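Local atomic coordinates of Fe-S binding reductase, putative (Thermus thermophilus, PDB entry 2D4P), a protein that is of unknown function but has a GNAT-type acetyltransferase fold, and so possibly transfers acyl groups. Residues M1-F6 with S37-E42; E45-L51 with T66-S72; L76-R81 with A109-F115. All coordinates share one frame; numbering follows the deposited sequence.

Contact 1. Residues M1-F6 with S37-E42; sequences MRFRPF and SFLAEE
Strand 2-4 is one of the two outermost strands of the mixed sheet in this GNAT-like fold and pairs antiparallel with strand 38-42. Arg-2 with Glu-41 and Arg-4 with Leu-39 are hydrogen-bonded pairs. The bond from Leu-39 N to Arg-4 O is 2.7 Å long and nearly straight. Phe-3 and Ala-40 form the non-hydrogen-bonded pair between them. On their face Phe-3 CE1 meets Ala-40 CB at 3.6 Å, obliquely to the ring.

Arg-4 lies on the other face, beside Leu-39 and Glu-41. Its CG stands between the backbone N and the carbonyl carbon (chi1 60°), and the extended chain carries the guanidinium to Glu-41. The grip is side-on: NE holds Glu-41 OE1 at 3.1 Å, and NH2 holds Glu-41 OE2 at 2.7 Å. The two planes stand 75° apart, and both nitrogens come from above the carboxylate plane. Leu-39 CD2 packs over one guanidinium face, 3.3 Å from Arg-4 NH2. NH1 bonds to Pro-5 O and forms a salt bridge to Asp-10. With an alanine here, the Glu-41 carboxylate would probably lose its two-point mate and be freer to turn, keeping a long, weak ion pair to Arg-13.

At the chain start, Met-1 N forms a salt bridge to Glu-42 OE2 at 2.6 Å. Charge pairing thus supplements the backbone bonds at the N-terminus and at Arg-4, and probably offsets the cost of burying Glu-41.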
loop_
_atom_site.group_PDB
_atom_site.type_symbol
_atom_site.label_atom_id
_atom_site.label_comp_id
_atom_site.label_asym_id
_atom_site.label_seq_id
_atom_site.Cartn_x
_atom_site.Cartn_y
_atom_site.Cartn_z
ATOM N N MET A 1 -11.432 7.649 -11.793
ATOM C CA MET A 1 -10.685 7.246 -10.567
ATOM C C MET A 1 -9.506 8.130 -10.245
ATOM O O MET A 1 -8.737 8.502 -11.119
ATOM C CB MET A 1 -10.197 5.806 -10.650
ATOM C CG MET A 1 -9.928 5.307 -9.252
ATOM S SD MET A 1 -9.604 3.639 -9.092
ATOM C CE MET A 1 -10.994 2.875 -9.864
ATOM N N ARG A 2 -9.362 8.461 -8.963
ATOM C CA ARG A 2 -8.290 9.333 -8.507
ATOM C C ARG A 2 -7.613 8.778 -7.263
ATOM O O ARG A 2 -8.200 7.977 -6.531
ATOM C CB ARG A 2 -8.803 10.758 -8.208
ATOM C CG ARG A 2 -9.326 11.514 -9.406
ATOM C CD ARG A 2 -8.289 11.832 -10.471
ATOM N NE ARG A 2 -8.921 12.566 -11.588
ATOM C CZ ARG A 2 -9.549 11.992 -12.625
ATOM N NH1 ARG A 2 -9.670 10.670 -12.731
ATOM N NH2 ARG A 2 -10.089 12.754 -13.560
ATOM N N PHE A 3 -6.382 9.241 -7.041
ATOM C CA PHE A 3 -5.516 8.764 -5.984
ATOM C C PHE A 3 -4.962 9.933 -5.184
ATOM O O PHE A 3 -4.360 10.855 -5.746
ATOM C CB PHE A 3 -4.398 7.911 -6.607
ATOM C CG PHE A 3 -4.934 6.854 -7.516
ATOM C CD1 PHE A 3 -5.272 5.598 -7.023
ATOM C CD2 PHE A 3 -5.167 7.128 -8.864
ATOM C CE1 PHE A 3 -5.813 4.632 -7.871
ATOM C CE2 PHE A 3 -5.718 6.196 -9.700
ATOM C CZ PHE A 3 -6.062 4.938 -9.209
ATOM N N ARG A 4 -5.200 9.923 -3.871
ATOM C CA ARG A 4 -4.851 11.056 -3.040
ATOM C C ARG A 4 -4.432 10.636 -1.640
ATOM O O ARG A 4 -4.738 9.527 -1.194
ATOM C CB ARG A 4 -6.034 12.037 -2.939
ATOM C CG ARG A 4 -7.320 11.439 -2.337
ATOM C CD ARG A 4 -8.398 12.503 -2.117
ATOM N NE ARG A 4 -9.633 11.989 -1.527
ATOM C CZ ARG A 4 -9.845 11.760 -0.229
ATOM N NH1 ARG A 4 -8.899 11.992 0.675
ATOM N NH2 ARG A 4 -11.027 11.319 0.171
ATOM N N PRO A 5 -3.750 11.545 -0.942
ATOM C CA PRO A 5 -3.483 11.349 0.486
ATOM C C PRO A 5 -4.817 11.318 1.178
ATOM O O PRO A 5 -5.795 11.952 0.728
ATOM C CB PRO A 5 -2.736 12.613 0.904
ATOM C CG PRO A 5 -2.141 13.092 -0.368
ATOM C CD PRO A 5 -3.218 12.827 -1.411
ATOM N N PHE A 6 -4.870 10.567 2.267
ATOM C CA PHE A 6 -6.048 10.538 3.102
ATOM C C PHE A 6 -5.777 11.331 4.387
ATOM O O PHE A 6 -4.614 11.580 4.784
ATOM C CB PHE A 6 -6.555 9.101 3.407
ATOM C CG PHE A 6 -5.482 8.154 3.876
ATOM C CD1 PHE A 6 -4.988 8.237 5.164
ATOM C CD2 PHE A 6 -4.936 7.205 3.011
ATOM C CE1 PHE A 6 -3.993 7.374 5.593
ATOM C CE2 PHE A 6 -3.952 6.329 3.438
ATOM C CZ PHE A 6 -3.460 6.430 4.731
ATOM N N SER A 37 1.397 6.894 1.563
ATOM C CA SER A 37 0.118 6.174 1.698
ATOM C C SER A 37 -0.993 6.955 0.981
ATOM O O SER A 37 -1.021 8.193 1.003
ATOM C CB SER A 37 -0.208 5.990 3.176
ATOM O OG SER A 37 0.814 5.243 3.812
ATOM N N PHE A 38 -1.888 6.213 0.330
ATOM C CA PHE A 38 -2.892 6.783 -0.559
ATOM C C PHE A 38 -4.245 6.112 -0.465
ATOM O O PHE A 38 -4.351 4.958 -0.084
ATOM C CB PHE A 38 -2.372 6.739 -2.008
ATOM C CG PHE A 38 -1.137 7.516 -2.193
ATOM C CD1 PHE A 38 0.094 6.929 -2.016
ATOM C CD2 PHE A 38 -1.210 8.887 -2.450
ATOM C CE1 PHE A 38 1.223 7.661 -2.103
ATOM C CE2 PHE A 38 -0.052 9.650 -2.572
ATOM C CZ PHE A 38 1.166 9.028 -2.417
ATOM N N LEU A 39 -5.268 6.870 -0.861
ATOM C CA LEU A 39 -6.633 6.401 -1.051
ATOM C C LEU A 39 -6.982 6.527 -2.530
ATOM O O LEU A 39 -6.613 7.524 -3.171
ATOM C CB LEU A 39 -7.578 7.283 -0.223
ATOM C CG LEU A 39 -9.101 7.065 -0.293
ATOM C CD1 LEU A 39 -9.494 5.727 0.352
ATOM C CD2 LEU A 39 -9.821 8.208 0.397
ATOM N N ALA A 40 -7.653 5.497 -3.054
ATOM C CA ALA A 40 -8.232 5.494 -4.387
ATOM C C ALA A 40 -9.739 5.696 -4.269
ATOM O O ALA A 40 -10.372 5.100 -3.403
ATOM C CB ALA A 40 -7.978 4.171 -5.061
ATOM N N GLU A 41 -10.298 6.506 -5.157
ATOM C CA GLU A 41 -11.721 6.855 -5.155
ATOM C C GLU A 41 -12.218 6.929 -6.580
ATOM O O GLU A 41 -11.532 7.489 -7.395
ATOM C CB GLU A 41 -11.875 8.289 -4.670
ATOM C CG GLU A 41 -11.893 8.458 -3.204
ATOM C CD GLU A 41 -12.051 9.913 -2.818
ATOM O OE1 GLU A 41 -11.708 10.892 -3.565
ATOM O OE2 GLU A 41 -12.513 10.077 -1.707
ATOM N N GLU A 42 -13.431 6.440 -6.847
ATOM C CA GLU A 42 -14.129 6.647 -8.127
ATOM C C GLU A 42 -15.333 7.502 -7.818
ATOM O O GLU A 42 -16.321 7.024 -7.241
ATOM C CB GLU A 42 -14.588 5.309 -8.729
ATOM C CG GLU A 42 -15.175 5.408 -10.131
ATOM C CD GLU A 42 -14.096 5.582 -11.173
ATOM O OE1 GLU A 42 -13.531 4.567 -11.645
ATOM O OE2 GLU A 42 -13.804 6.735 -11.495
HETATM O O HOH W 1 -2.137 9.779 3.094
#

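Contact 2. Residues E45-L51 with T66-S72; sequences EPMGFAL and TRIEGRS
Segments 45-51 and 66-72 belong to the beta hairpin of strands 45-56 and 61-70, at the middle of the sheet. The strands run antiparallel. Phe-49 with Glu-69 and Leu-51 with Arg-67 are hydrogen-bonded pairs. Gly-48 with Gly-70 and Ala-50 with Ile-68 are non-hydrogen-bonded pairs. The two glycines bring their CA atoms to 3.9 Å. A side chain on Gly-48 would run into Glu-69 O. Thr-66 and Arg-67 both face Leu-51, a classic beta bulge. Arg-67 N reaches Leu-51 O at 3.2 Å, and Thr-66 N adds a weak bond to the same oxygen.

Packing contacts lie on both faces. Ala-50 CB meets Ile-68 CG1 at 4.2 Å, under helix 73-89. On the other face Glu-69 CB sits over the Phe-49 ring in a CH-pi contact, 4.2 Å from the centroid. The CZ corner of that ring points at the face of the Arg-67 guanidinium, with the planes 73° apart. Leu-51 CD1 lies alongside Arg-67 CB.

Polar contacts hold the arginines. Arg-67 NE bonds to Glu-69 OE2 at 2.8 Å, in the guanidinium plane and on the anti lone pair. Its NH1 and NH2 bond to Arg-21 O and Ala-18 O, which fixes the group's rotation. Arg-71 N bonds to Met-47 O. Bends at chi2 (-62°) and chi3 fold Met-47 so that SD lies over one face of the Arg-71 guanidinium. Arg-71 forms a salt bridge to Glu-45, end-on, its plane 82° from that of the carboxylate. Both terminal nitrogens share one oxygen: Arg-71 NH1 lies 3.0 Å and Arg-71 NH2 2.9 Å from Glu-45 OE2.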
loop_
_atom_site.group_PDB
_atom_site.type_symbol
_atom_site.label_atom_id
_atom_site.label_comp_id
_atom_site.label_asym_id
_atom_site.label_seq_id
_atom_site.Cartn_x
_atom_site.Cartn_y
_atom_site.Cartn_z
ATOM N N GLU A 45 -17.040 7.083 -4.269
ATOM C CA GLU A 45 -17.006 5.678 -3.905
ATOM C C GLU A 45 -15.540 5.365 -3.570
ATOM O O GLU A 45 -14.672 5.576 -4.411
ATOM C CB GLU A 45 -17.476 4.836 -5.095
ATOM C CG GLU A 45 -17.651 3.348 -4.830
ATOM C CD GLU A 45 -18.841 3.044 -3.930
ATOM O OE1 GLU A 45 -19.690 3.939 -3.712
ATOM O OE2 GLU A 45 -18.931 1.904 -3.431
ATOM N N PRO A 46 -15.235 4.932 -2.349
ATOM C CA PRO A 46 -13.874 4.473 -2.066
ATOM C C PRO A 46 -13.564 3.221 -2.891
ATOM O O PRO A 46 -14.417 2.361 -3.052
ATOM C CB PRO A 46 -13.890 4.146 -0.564
ATOM C CG PRO A 46 -15.148 4.694 -0.038
ATOM C CD PRO A 46 -16.105 4.884 -1.159
ATOM N N MET A 47 -12.350 3.121 -3.412
ATOM C CA MET A 47 -12.010 2.004 -4.278
ATOM C C MET A 47 -10.749 1.254 -3.850
ATOM O O MET A 47 -10.493 0.168 -4.356
ATOM C CB MET A 47 -11.857 2.484 -5.725
ATOM C CG MET A 47 -13.195 2.832 -6.420
ATOM S SD MET A 47 -14.283 1.406 -6.555
ATOM C CE MET A 47 -13.479 0.473 -7.873
ATOM N N GLY A 48 -9.962 1.821 -2.939
ATOM C CA GLY A 48 -8.800 1.124 -2.438
ATOM C C GLY A 48 -7.955 2.015 -1.564
ATOM O O GLY A 48 -8.179 3.233 -1.482
ATOM N N PHE A 49 -6.963 1.416 -0.928
ATOM C CA PHE A 49 -5.970 2.206 -0.211
ATOM C C PHE A 49 -4.665 1.446 -0.118
ATOM O O PHE A 49 -4.635 0.225 -0.238
ATOM C CB PHE A 49 -6.484 2.606 1.192
ATOM C CG PHE A 49 -6.649 1.443 2.164
ATOM C CD1 PHE A 49 -5.578 0.952 2.892
ATOM C CD2 PHE A 49 -7.904 0.907 2.396
ATOM C CE1 PHE A 49 -5.745 -0.095 3.766
ATOM C CE2 PHE A 49 -8.076 -0.148 3.282
ATOM C CZ PHE A 49 -6.997 -0.633 3.972
ATOM N N ALA A 50 -3.580 2.186 0.091
ATOM C CA ALA A 50 -2.262 1.601 0.304
ATOM C C ALA A 50 -1.650 2.252 1.537
ATOM O O ALA A 50 -1.606 3.472 1.627
ATOM C CB ALA A 50 -1.361 1.813 -0.900
ATOM N N LEU A 51 -1.215 1.419 2.488
ATOM C CA LEU A 51 -0.479 1.868 3.669
ATOM C C LEU A 51 0.961 1.492 3.437
ATOM O O LEU A 51 1.268 0.328 3.308
ATOM C CB LEU A 51 -0.985 1.164 4.921
ATOM C CG LEU A 51 -2.482 1.266 5.140
ATOM C CD1 LEU A 51 -2.790 0.633 6.479
ATOM C CD2 LEU A 51 -3.022 2.695 5.045
ATOM N N THR A 66 2.871 -2.012 3.508
ATOM C CA THR A 66 2.407 -2.793 4.604
ATOM C C THR A 66 1.081 -3.431 4.304
ATOM O O THR A 66 0.797 -4.571 4.710
ATOM C CB THR A 66 2.330 -1.799 5.842
ATOM O OG1 THR A 66 3.645 -1.203 6.006
ATOM C CG2 THR A 66 2.066 -2.533 7.038
ATOM N N ARG A 67 0.230 -2.679 3.606
ATOM C CA ARG A 67 -1.083 -3.136 3.248
ATOM C C ARG A 67 -1.587 -2.461 1.994
ATOM O O ARG A 67 -1.462 -1.245 1.858
ATOM C CB ARG A 67 -2.075 -2.852 4.381
ATOM C CG ARG A 67 -3.406 -3.488 4.128
ATOM C CD ARG A 67 -4.268 -3.513 5.333
ATOM N NE ARG A 67 -5.537 -4.173 5.047
ATOM C CZ ARG A 67 -6.552 -4.143 5.885
ATOM N NH1 ARG A 67 -6.427 -3.481 7.031
ATOM N NH2 ARG A 67 -7.698 -4.739 5.560
ATOM N N ILE A 68 -2.225 -3.241 1.134
ATOM C CA ILE A 68 -2.911 -2.661 -0.019
ATOM C C ILE A 68 -4.236 -3.396 -0.191
ATOM O O ILE A 68 -4.309 -4.624 -0.057
ATOM C CB ILE A 68 -2.023 -2.674 -1.289
ATOM C CG1 ILE A 68 -2.707 -1.857 -2.398
ATOM C CG2 ILE A 68 -1.710 -4.090 -1.787
ATOM C CD1 ILE A 68 -1.830 -1.682 -3.668
ATOM N N GLU A 69 -5.281 -2.620 -0.427
ATOM C CA GLU A 69 -6.604 -3.121 -0.675
ATOM C C GLU A 69 -7.147 -2.417 -1.894
ATOM O O GLU A 69 -6.869 -1.230 -2.101
ATOM C CB GLU A 69 -7.521 -2.895 0.532
ATOM C CG GLU A 69 -7.038 -3.512 1.841
ATOM C CD GLU A 69 -6.949 -5.040 1.831
ATOM O OE1 GLU A 69 -7.530 -5.693 0.954
ATOM O OE2 GLU A 69 -6.292 -5.587 2.740
ATOM N N GLY A 70 -7.930 -3.132 -2.692
ATOM C CA GLY A 70 -8.523 -2.533 -3.874
ATOM C C GLY A 70 -9.601 -3.371 -4.537
ATOM O O GLY A 70 -9.524 -4.595 -4.564
ATOM N N ARG A 71 -10.591 -2.678 -5.086
ATOM C CA ARG A 71 -11.781 -3.303 -5.645
ATOM C C ARG A 71 -11.638 -3.695 -7.110
ATOM O O ARG A 71 -12.541 -4.351 -7.685
ATOM C CB ARG A 71 -12.938 -2.350 -5.482
ATOM C CG ARG A 71 -13.470 -2.316 -4.077
ATOM C CD ARG A 71 -14.972 -2.097 -4.037
ATOM N NE ARG A 71 -15.307 -0.998 -3.147
ATOM C CZ ARG A 71 -16.455 -0.330 -3.165
ATOM N NH1 ARG A 71 -17.420 -0.657 -4.029
ATOM N NH2 ARG A 71 -16.631 0.662 -2.294
ATOM N N SER A 72 -10.525 -3.298 -7.717
ATOM C CA SER A 72 -10.250 -3.609 -9.104
ATOM C C SER A 72 -8.756 -3.565 -9.377
ATOM O O SER A 72 -8.007 -2.936 -8.645
ATOM C CB SER A 72 -10.962 -2.600 -10.006
ATOM O OG SER A 72 -10.401 -1.299 -9.872
#

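Contact 3. Residues L76-R81 with A109-F115; sequences LRGLLR and ALKAEGF
Helix 73-89 and the end of helix 104-112 come closest at Arg-77 and Ala-109, whose CA atoms are 4.9 Å apart. The small Ala-109 side chain fits so close an approach. Its CB lies 3.7 Å from Leu-76 CB and also touches Arg-77 CG. One turn on, Leu-80 CD1 packs against Ala-109 and meets Leu-110 CD2 at 3.8 Å. These two leucine side chains cross at about a right angle.

Helix 104-112 ends here in a Schellman motif. Gly-114 takes the positive phi of the C-prime position, and Phe-115 N bonds back to Leu-110 O. The Phe-115 ring covers the Leu-110 CD2 methyl with one face.

Glu-113, just past the helix, forms a salt-bridge network with Arg-77 and Arg-81. Its CG is anti to the carbonyl carbon, and a bend at chi2 (-52°) turns the carboxylate toward helix 73-89. Arg-77 grips Glu-113 OE2 side-on, with NE at 2.6 Å and NH2 at 2.9 Å. Arg-81 NH1 reaches this oxygen at 3.2 Å, from above the carboxylate plane. The other oxygen, Glu-113 OE1, accepts a bond from a water at 2.7 Å. Ala-112 CB lies over one face of the Arg-77 guanidinium, 3.4 Å from Arg-77 NE.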
loop_
_atom_site.group_PDB
_atom_site.type_symbol
_atom_site.label_atom_id
_atom_site.label_comp_id
_atom_site.label_asym_id
_atom_site.label_seq_id
_atom_site.Cartn_x
_atom_site.Cartn_y
_atom_site.Cartn_z
ATOM N N LEU A 76 -5.816 -0.955 -7.815
ATOM C CA LEU A 76 -4.557 -1.469 -7.285
ATOM C C LEU A 76 -3.371 -0.891 -8.044
ATOM O O LEU A 76 -2.375 -0.505 -7.442
ATOM C CB LEU A 76 -4.564 -2.996 -7.342
ATOM C CG LEU A 76 -5.544 -3.648 -6.367
ATOM C CD1 LEU A 76 -5.682 -5.167 -6.703
ATOM C CD2 LEU A 76 -5.146 -3.450 -4.919
ATOM N N ARG A 77 -3.476 -0.858 -9.370
ATOM C CA ARG A 77 -2.401 -0.298 -10.195
ATOM C C ARG A 77 -2.122 1.165 -9.874
ATOM O O ARG A 77 -0.967 1.572 -9.750
ATOM C CB ARG A 77 -2.704 -0.434 -11.682
ATOM C CG ARG A 77 -2.557 -1.817 -12.233
ATOM C CD ARG A 77 -2.735 -1.843 -13.742
ATOM N NE ARG A 77 -1.693 -1.068 -14.417
ATOM C CZ ARG A 77 -1.650 -0.860 -15.728
ATOM N NH1 ARG A 77 -2.569 -1.369 -16.534
ATOM N NH2 ARG A 77 -0.676 -0.137 -16.249
ATOM N N GLY A 78 -3.178 1.965 -9.731
ATOM C CA GLY A 78 -3.014 3.382 -9.489
ATOM C C GLY A 78 -2.436 3.656 -8.120
ATOM O O GLY A 78 -1.633 4.579 -7.949
ATOM N N LEU A 79 -2.832 2.846 -7.133
ATOM C CA LEU A 79 -2.240 2.943 -5.800
ATOM C C LEU A 79 -0.731 2.619 -5.853
ATOM O O LEU A 79 0.104 3.325 -5.269
ATOM C CB LEU A 79 -2.952 2.026 -4.820
ATOM C CG LEU A 79 -4.372 2.436 -4.425
ATOM C CD1 LEU A 79 -5.113 1.306 -3.815
ATOM C CD2 LEU A 79 -4.365 3.661 -3.518
ATOM N N LEU A 80 -0.369 1.561 -6.568
ATOM C CA LEU A 80 1.041 1.219 -6.706
ATOM C C LEU A 80 1.806 2.337 -7.375
ATOM O O LEU A 80 2.899 2.669 -6.964
ATOM C CB LEU A 80 1.223 -0.081 -7.479
ATOM C CG LEU A 80 0.714 -1.325 -6.752
ATOM C CD1 LEU A 80 0.680 -2.467 -7.751
ATOM C CD2 LEU A 80 1.589 -1.634 -5.508
ATOM N N ARG A 81 1.215 2.931 -8.400
ATOM C CA ARG A 81 1.863 4.023 -9.115
ATOM C C ARG A 81 2.070 5.212 -8.183
ATOM O O ARG A 81 3.116 5.900 -8.222
ATOM C CB ARG A 81 1.023 4.444 -10.337
ATOM C CG ARG A 81 1.183 3.519 -11.532
ATOM C CD ARG A 81 0.720 4.105 -12.860
ATOM N NE ARG A 81 -0.569 4.767 -12.735
ATOM C CZ ARG A 81 -1.755 4.175 -12.892
ATOM N NH1 ARG A 81 -1.838 2.884 -13.213
ATOM N NH2 ARG A 81 -2.872 4.903 -12.735
ATOM N N ALA A 109 -1.757 -6.460 -11.017
ATOM C CA ALA A 109 -1.406 -5.035 -10.901
ATOM C C ALA A 109 0.112 -4.832 -10.688
ATOM O O ALA A 109 0.726 -3.935 -11.271
ATOM C CB ALA A 109 -2.196 -4.399 -9.761
ATOM N N LEU A 110 0.695 -5.694 -9.851
ATOM C CA LEU A 110 2.132 -5.660 -9.582
ATOM C C LEU A 110 2.944 -5.865 -10.851
ATOM O O LEU A 110 3.889 -5.144 -11.115
ATOM C CB LEU A 110 2.494 -6.715 -8.548
ATOM C CG LEU A 110 2.101 -6.366 -7.107
ATOM C CD1 LEU A 110 2.103 -7.577 -6.182
ATOM C CD2 LEU A 110 3.004 -5.269 -6.535
ATOM N N LYS A 111 2.583 -6.872 -11.643
ATOM C CA LYS A 111 3.288 -7.107 -12.896
ATOM C C LYS A 111 3.133 -5.917 -13.843
ATOM O O LYS A 111 4.095 -5.491 -14.492
ATOM C CB LYS A 111 2.788 -8.417 -13.520
ATOM C CG LYS A 111 3.519 -8.807 -14.785
ATOM C CD LYS A 111 3.304 -10.261 -15.149
ATOM C CE LYS A 111 3.885 -10.576 -16.517
ATOM N NZ LYS A 111 3.384 -11.916 -17.014
ATOM N N ALA A 112 1.932 -5.348 -13.901
ATOM C CA ALA A 112 1.664 -4.231 -14.799
ATOM C C ALA A 112 2.449 -2.985 -14.402
ATOM O O ALA A 112 2.770 -2.173 -15.242
ATOM C CB ALA A 112 0.160 -3.915 -14.884
ATOM N N GLU A 113 2.747 -2.828 -13.121
ATOM C CA GLU A 113 3.485 -1.675 -12.658
ATOM C C GLU A 113 4.963 -1.958 -12.352
ATOM O O GLU A 113 5.605 -1.209 -11.592
ATOM C CB GLU A 113 2.782 -1.065 -11.441
ATOM C CG GLU A 113 1.368 -0.546 -11.701
ATOM C CD GLU A 113 1.271 0.412 -12.877
ATOM O OE1 GLU A 113 2.241 1.142 -13.163
ATOM O OE2 GLU A 113 0.224 0.461 -13.538
ATOM N N GLY A 114 5.521 -2.996 -12.966
ATOM C CA GLY A 114 6.971 -3.173 -13.009
ATOM C C GLY A 114 7.605 -3.861 -11.819
ATOM O O GLY A 114 8.820 -3.804 -11.635
ATOM N N PHE A 115 6.793 -4.508 -10.991
ATOM C CA PHE A 115 7.323 -5.265 -9.867
ATOM C C PHE A 115 7.688 -6.680 -10.283
ATOM O O PHE A 115 7.028 -7.292 -11.136
ATOM C CB PHE A 115 6.319 -5.354 -8.723
ATOM C CG PHE A 115 6.135 -4.076 -7.968
ATOM C CD1 PHE A 115 5.470 -2.999 -8.552
ATOM C CD2 PHE A 115 6.615 -3.947 -6.667
ATOM C CE1 PHE A 115 5.280 -1.849 -7.847
ATOM C CE2 PHE A 115 6.447 -2.786 -5.976
ATOM C CZ PHE A 115 5.808 -1.725 -6.568
HETATM O O HOH W 2 1.799 2.115 -15.685
#

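Overall arrangement
The three contacts follow one another in series along the chain. Contacts 1 and 2 lie in the same sheet, with centres about 8 Å apart. Strands 38-42 and 45-56 are neighbours there, and Ala-40 probably hydrogen-bonds to Met-47 and Gly-48, which form a classic bulge. Contact 3 sits outside the sheet, its centre about 14 Å from that of contact 1 and 12 Å from that of contact 2. Helix 73-89 follows strand 61-70 and joins all three. Its Leu-79 packs on Phe-38, Ala-40, Phe-49 and Ile-68, while Gly-78 meets Phe-3. The helix packs on the sheet with one side and meets the end of helix 104-112 along its flank, in keeping with a GNAT-like fold.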